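Local atomic coordinates of IL-4-inducing protein (PDB entry 4EL6), a protein that binds IgE through a beta/gamma-crystallin-type fold and triggers interleukin-4 release by activating basophils without antigen. Residues A[11-14]-A[19-22]; A[56-61]-A[65-70]. One frame throughout, in Å; residues are numbered along the deposited sequence. Where two conformers were deposited one is given.

Interaction 1. Residues A[11-14]-A[19-22]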
loop_
_atom_site.group_PDB
_atom_site.type_symbol
_atom_site.label_atom_id
_atom_site.label_comp_id
_atom_site.label_asym_id
_atom_site.label_seq_id
_atom_site.Cartn_x
_atom_site.Cartn_y
_atom_site.Cartn_z
ATOM N N LEU A 11 -5.236 -5.494 1.990
ATOM C CA LEU A 11 -4.294 -6.449 1.532
ATOM C C LEU A 11 -4.987 -7.814 1.526
ATOM O O LEU A 11 -5.445 -8.306 2.588
ATOM C CB LEU A 11 -3.067 -6.516 2.428
ATOM C CG LEU A 11 -2.392 -5.167 2.421
ATOM C CD1 LEU A 11 -2.755 -4.521 3.737
ATOM C CD2 LEU A 11 -0.936 -5.228 2.131
ATOM N N TYR A 12 -5.118 -8.375 0.351
ATOM C CA TYR A 12 -5.860 -9.640 0.167
ATOM C C TYR A 12 -4.934 -10.785 -0.000
ATOM O O TYR A 12 -3.907 -10.646 -0.665
ATOM C CB TYR A 12 -6.741 -9.556 -1.113
ATOM C CG TYR A 12 -7.804 -8.524 -1.015
ATOM C CD1 TYR A 12 -7.544 -7.209 -1.381
ATOM C CD2 TYR A 12 -9.083 -8.836 -0.531
ATOM C CE1 TYR A 12 -8.523 -6.233 -1.322
ATOM C CE2 TYR A 12 -10.055 -7.840 -0.465
ATOM C CZ TYR A 12 -9.751 -6.541 -0.843
ATOM O OH TYR A 12 -10.685 -5.547 -0.779
ATOM N N ASP A 13 -5.333 -11.940 0.527
ATOM C CA ASP A 13 -4.519 -13.150 0.430
ATOM C C ASP A 13 -4.346 -13.593 -1.032
ATOM O O ASP A 13 -3.286 -14.055 -1.437
ATOM C CB ASP A 13 -5.160 -14.287 1.239
ATOM C CG ASP A 13 -4.758 -14.305 2.714
ATOM O OD1 ASP A 13 -4.157 -13.346 3.253
ATOM O OD2 ASP A 13 -5.101 -15.322 3.357
ATOM N N GLU A 14 -5.399 -13.483 -1.818
ATOM C CA GLU A 14 -5.410 -14.027 -3.159
ATOM C C GLU A 14 -5.421 -12.914 -4.189
ATOM O O GLU A 14 -5.695 -11.747 -3.879
ATOM C CB GLU A 14 -6.636 -14.904 -3.358
ATOM C CG GLU A 14 -6.545 -16.250 -2.630
ATOM C CD GLU A 14 -7.907 -16.882 -2.587
ATOM O OE1 GLU A 14 -8.417 -17.162 -3.691
ATOM O OE2 GLU A 14 -8.476 -17.028 -1.469
ATOM N N GLY A 19 -10.401 -13.783 -1.012
ATOM C CA GLY A 19 -9.876 -14.434 0.132
ATOM C C GLY A 19 -9.816 -13.508 1.288
ATOM O O GLY A 19 -10.446 -12.444 1.282
ATOM N N SER A 20 -9.113 -13.968 2.302
ATOM C CA SER A 20 -9.015 -13.232 3.553
ATOM C C SER A 20 -8.265 -11.926 3.311
ATOM O O SER A 20 -7.512 -11.806 2.357
ATOM C CB SER A 20 -8.322 -14.091 4.605
ATOM O OG SER A 20 -6.997 -14.365 4.206
ATOM N N TYR A 21 -8.503 -10.960 4.151
ATOM C CA TYR A 21 -7.764 -9.709 3.966
ATOM C C TYR A 21 -7.490 -9.058 5.293
ATOM O O TYR A 21 -8.025 -9.435 6.358
ATOM C CB TYR A 21 -8.450 -8.768 2.989
ATOM C CG TYR A 21 -9.782 -8.314 3.477
ATOM C CD1 TYR A 21 -10.815 -9.225 3.583
ATOM C CD2 TYR A 21 -9.996 -7.007 3.890
ATOM C CE1 TYR A 21 -12.054 -8.851 4.058
ATOM C CE2 TYR A 21 -11.230 -6.607 4.388
ATOM C CZ TYR A 21 -12.264 -7.542 4.464
ATOM O OH TYR A 21 -13.543 -7.231 4.931
ATOM N N ILE A 22 -6.554 -8.106 5.213
ATOM C CA ILE A 22 -6.120 -7.332 6.336
ATOM C C ILE A 22 -6.304 -5.883 5.953
ATOM O O ILE A 22 -6.046 -5.528 4.821
ATOM C CB ILE A 22 -4.611 -7.577 6.694
ATOM C CG1 ILE A 22 -4.398 -9.001 7.173
ATOM C CG2 ILE A 22 -4.175 -6.624 7.802
ATOM C CD1 ILE A 22 -2.964 -9.431 7.172
HETATM O O HOH W 1 -7.797 -16.489 1.609
#

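Interaction 2. Residues A[56-61]-A[65-70]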
loop_
_atom_site.group_PDB
_atom_site.type_symbol
_atom_site.label_atom_id
_atom_site.label_comp_id
_atom_site.label_asym_id
_atom_site.label_seq_id
_atom_site.Cartn_x
_atom_site.Cartn_y
_atom_site.Cartn_z
ATOM N N TYR A 56 2.213 4.284 0.156
ATOM C CA TYR A 56 3.454 3.717 -0.354
ATOM C C TYR A 56 3.802 2.420 0.361
ATOM O O TYR A 56 3.785 2.303 1.611
ATOM C CB TYR A 56 4.584 4.719 -0.150
ATOM C CG TYR A 56 4.598 5.833 -1.165
ATOM C CD1 TYR A 56 4.793 5.541 -2.506
ATOM C CD2 TYR A 56 4.386 7.165 -0.776
ATOM C CE1 TYR A 56 4.823 6.564 -3.446
ATOM C CE2 TYR A 56 4.371 8.153 -1.749
ATOM C CZ TYR A 56 4.664 7.826 -3.032
ATOM O OH TYR A 56 4.671 8.841 -3.981
ATOM N N LEU A 57 4.124 1.414 -0.438
ATOM C CA LEU A 57 4.613 0.117 0.047
ATOM C C LEU A 57 6.073 -0.035 -0.318
ATOM O O LEU A 57 6.465 0.353 -1.424
ATOM C CB LEU A 57 3.892 -1.036 -0.643
ATOM C CG LEU A 57 2.418 -0.914 -0.831
ATOM C CD1 LEU A 57 1.774 -2.109 -1.501
ATOM C CD2 LEU A 57 1.764 -0.684 0.428
ATOM N N PHE A 58 6.891 -0.539 0.602
ATOM C CA PHE A 58 8.293 -0.622 0.468
ATOM C C PHE A 58 8.802 -2.029 0.704
ATOM O O PHE A 58 8.245 -2.751 1.562
ATOM C CB PHE A 58 8.947 0.247 1.576
ATOM C CG PHE A 58 8.640 1.696 1.445
ATOM C CD1 PHE A 58 7.493 2.220 2.039
ATOM C CD2 PHE A 58 9.521 2.578 0.765
ATOM C CE1 PHE A 58 7.236 3.571 1.980
ATOM C CE2 PHE A 58 9.229 3.922 0.669
ATOM C CZ PHE A 58 8.070 4.412 1.230
ATOM N N ASP A 59 9.882 -2.455 0.000
ATOM C CA ASP A 59 10.395 -3.809 0.222
ATOM C C ASP A 59 11.510 -3.861 1.264
ATOM O O ASP A 59 12.060 -4.938 1.476
ATOM C CB ASP A 59 10.803 -4.522 -1.076
ATOM C CG ASP A 59 12.242 -4.171 -1.543
ATOM O OD1 ASP A 59 12.802 -3.109 -1.183
ATOM O OD2 ASP A 59 12.818 -5.015 -2.299
ATOM N N ASN A 60 11.777 -2.736 1.968
ATOM C CA ASN A 60 12.661 -2.794 3.126
ATOM C C ASN A 60 12.054 -2.002 4.207
ATOM O O ASN A 60 11.001 -1.393 4.033
ATOM C CB ASN A 60 14.016 -2.294 2.727
ATOM C CG ASN A 60 15.102 -2.732 3.662
ATOM O OD1 ASN A 60 14.909 -3.412 4.665
ATOM N ND2 ASN A 60 16.309 -2.383 3.271
ATOM N N VAL A 61 12.565 -2.186 5.394
ATOM C CA VAL A 61 12.021 -1.468 6.569
ATOM C C VAL A 61 12.342 0.041 6.539
ATOM O O VAL A 61 13.185 0.543 5.759
ATOM C CB VAL A 61 12.540 -2.116 7.869
ATOM C CG1 VAL A 61 12.173 -3.589 7.957
ATOM C CG2 VAL A 61 14.046 -1.877 7.989
ATOM N N GLY A 65 14.035 1.126 0.161
ATOM C CA GLY A 65 13.944 0.019 -0.806
ATOM C C GLY A 65 13.065 0.359 -1.999
ATOM O O GLY A 65 12.855 1.541 -2.333
ATOM N N ARG A 66 12.636 -0.692 -2.709
ATOM C CA ARG A 66 11.691 -0.556 -3.793
ATOM C C ARG A 66 10.405 0.065 -3.214
ATOM O O ARG A 66 10.025 -0.168 -2.060
ATOM C CB ARG A 66 11.388 -1.916 -4.412
ATOM C CG ARG A 66 12.566 -2.602 -5.069
ATOM C CD ARG A 66 12.187 -4.009 -5.513
ATOM N NE ARG A 66 13.343 -4.700 -6.123
ATOM C CZ ARG A 66 13.564 -4.755 -7.439
ATOM N NH1 ARG A 66 12.644 -4.310 -8.282
ATOM N NH2 ARG A 66 14.658 -5.367 -7.917
ATOM N N ILE A 67 9.715 0.829 -4.062
ATOM C CA ILE A 67 8.531 1.609 -3.707
ATOM C C ILE A 67 7.441 1.352 -4.728
ATOM O O ILE A 67 7.652 1.556 -5.950
ATOM C CB ILE A 67 8.805 3.106 -3.680
ATOM C CG1 ILE A 67 10.062 3.382 -2.862
ATOM C CG2 ILE A 67 7.558 3.871 -3.172
ATOM C CD1 ILE A 67 10.387 4.866 -2.774
ATOM N N THR A 68 6.236 0.979 -4.217
ATOM C CA THR A 68 5.059 0.831 -5.034
ATOM C C THR A 68 4.008 1.686 -4.359
ATOM O O THR A 68 3.635 1.448 -3.184
ATOM C CB THR A 68 4.669 -0.626 -5.064
ATOM O OG1 THR A 68 5.630 -1.345 -5.843
ATOM C CG2 THR A 68 3.245 -0.852 -5.678
ATOM N N GLY A 69 3.438 2.657 -5.101
ATOM C CA GLY A 69 2.478 3.567 -4.578
ATOM C C GLY A 69 1.105 3.302 -5.183
ATOM O O GLY A 69 1.011 2.793 -6.291
ATOM N N LEU A 70 0.066 3.576 -4.395
ATOM C CA LEU A 70 -1.334 3.352 -4.790
ATOM C C LEU A 70 -2.139 4.512 -4.292
ATOM O O LEU A 70 -2.119 4.872 -3.088
ATOM C CB LEU A 70 -1.990 2.097 -4.169
ATOM C CG LEU A 70 -1.406 0.727 -4.402
ATOM C CD1 LEU A 70 -0.341 0.317 -3.417
ATOM C CD2 LEU A 70 -2.633 -0.204 -4.316
HETATM O O HOH W 2 15.042 -4.816 -3.855
#

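Interaction 1. Residues A[11-14]-A[19-22]
The phenol rings of Tyr12 and Tyr21 stand side by side on one face of an antiparallel hairpin, their planes 26° apart and slid past each other with little overlap, with centroids 5.4 Å apart. The touch is made lower down, where Tyr12 CD2 lies 3.6 Å from Tyr21 CB; Gly19 O meets the Tyr12 ring edge-on. Opposite first torsions (chi1 -64° for Tyr12, 64° for Tyr21) bring the two side chains up from facing strands with their rings near parallel. In the next pair along, whose side chains point to the opposite face, the backbones of Leu11 and Ile22 are doubly bonded, Leu11 N to Ile22 O and Ile22 N to Leu11 O, both 2.9 Å. Asp13 N adds a bond of 2.8 Å to Ser20 O, one step nearer the turn. There a water accepts from Ser20 N at 2.9 Å and donates to Glu14 OE2. Gly19 has a positive phi, which favours glycine, and Glu14 OE2 comes within 3.4 Å of its CA, where a side chain would be jammed. Leu11, aliphatic, packs on Val40, Pro37 and Ile87. Strand 9-12 thus lies between edge strand 21-24 and strand 39-41, whose Ser39 bonds Tyr12 through the backbone.

Interaction 2. Residues A[56-61]-A[65-70]
Ile67 touches two aromatic side chains of the partner strand, its CG2 methyl 3.3 Å from Tyr56 CD1 and its CG1 3.7 Å from Phe58 CE2. The branched side chain suits this place because CG1 is beside the backbone N (chi1 -49°) and CG2 beside the carbonyl carbon, giving each aromatic its own branch. Tyr56 CD1 also comes 3.7 Å from Gly69 CA, where a CB would collide with the ring, so a residue without a side chain fits. On the other face Leu57 CD1 meets Leu70 CD1. The backbones of Leu57 and Thr68 form a hydrogen-bonded pair, with Leu57 N 2.8 Å from Thr68 O and the return bond from Thr68 N to Leu57 O. Asp59 N then bonds to Arg66 O nearer the turn. There Asp59 OD1 accepts from Arg66 N at 2.9 Å, from above the carboxylate plane, while OD2 makes a long salt bridge to Arg66 NE. A water at the guanidinium edge bridges the same two atoms. Gly65, with positive phi, lets the chain pass close to Asp59 OD1. Farther out, Ile90 and Phe79 pack on Leu57, and Phe84 lies against Asp59, Arg66 and Thr68. This is an antiparallel beta hairpin whose turn end is held by the Asp59 carboxylate, in the beta/gamma-crystallin superfamily, whose domains are built from Greek-key motifs packed as two antiparallel sheets.

Interactions 1 and 2 are two beta hairpins met in series along the chain: the contact of the first is complete by residue 22, and that of the second begins at residue 56. Their centres are about 18 Å apart and their nearest atoms about 6 Å apart, without touching. Each belongs to its own antiparallel sheet: interaction 1 joins strands 9-12 and 21-24, interaction 2 strands 52-58 and 67-71. In both, the later strand of the hairpin is an outermost strand of its sheet within the chain. Interaction 1 lies at the surface, its centre about 13 Å from the centre of the chain; interaction 2 is partly buried, its centre about 8 Å from that point. Together they represent both sheets of the single crystallin-type domain that mediates IgE binding.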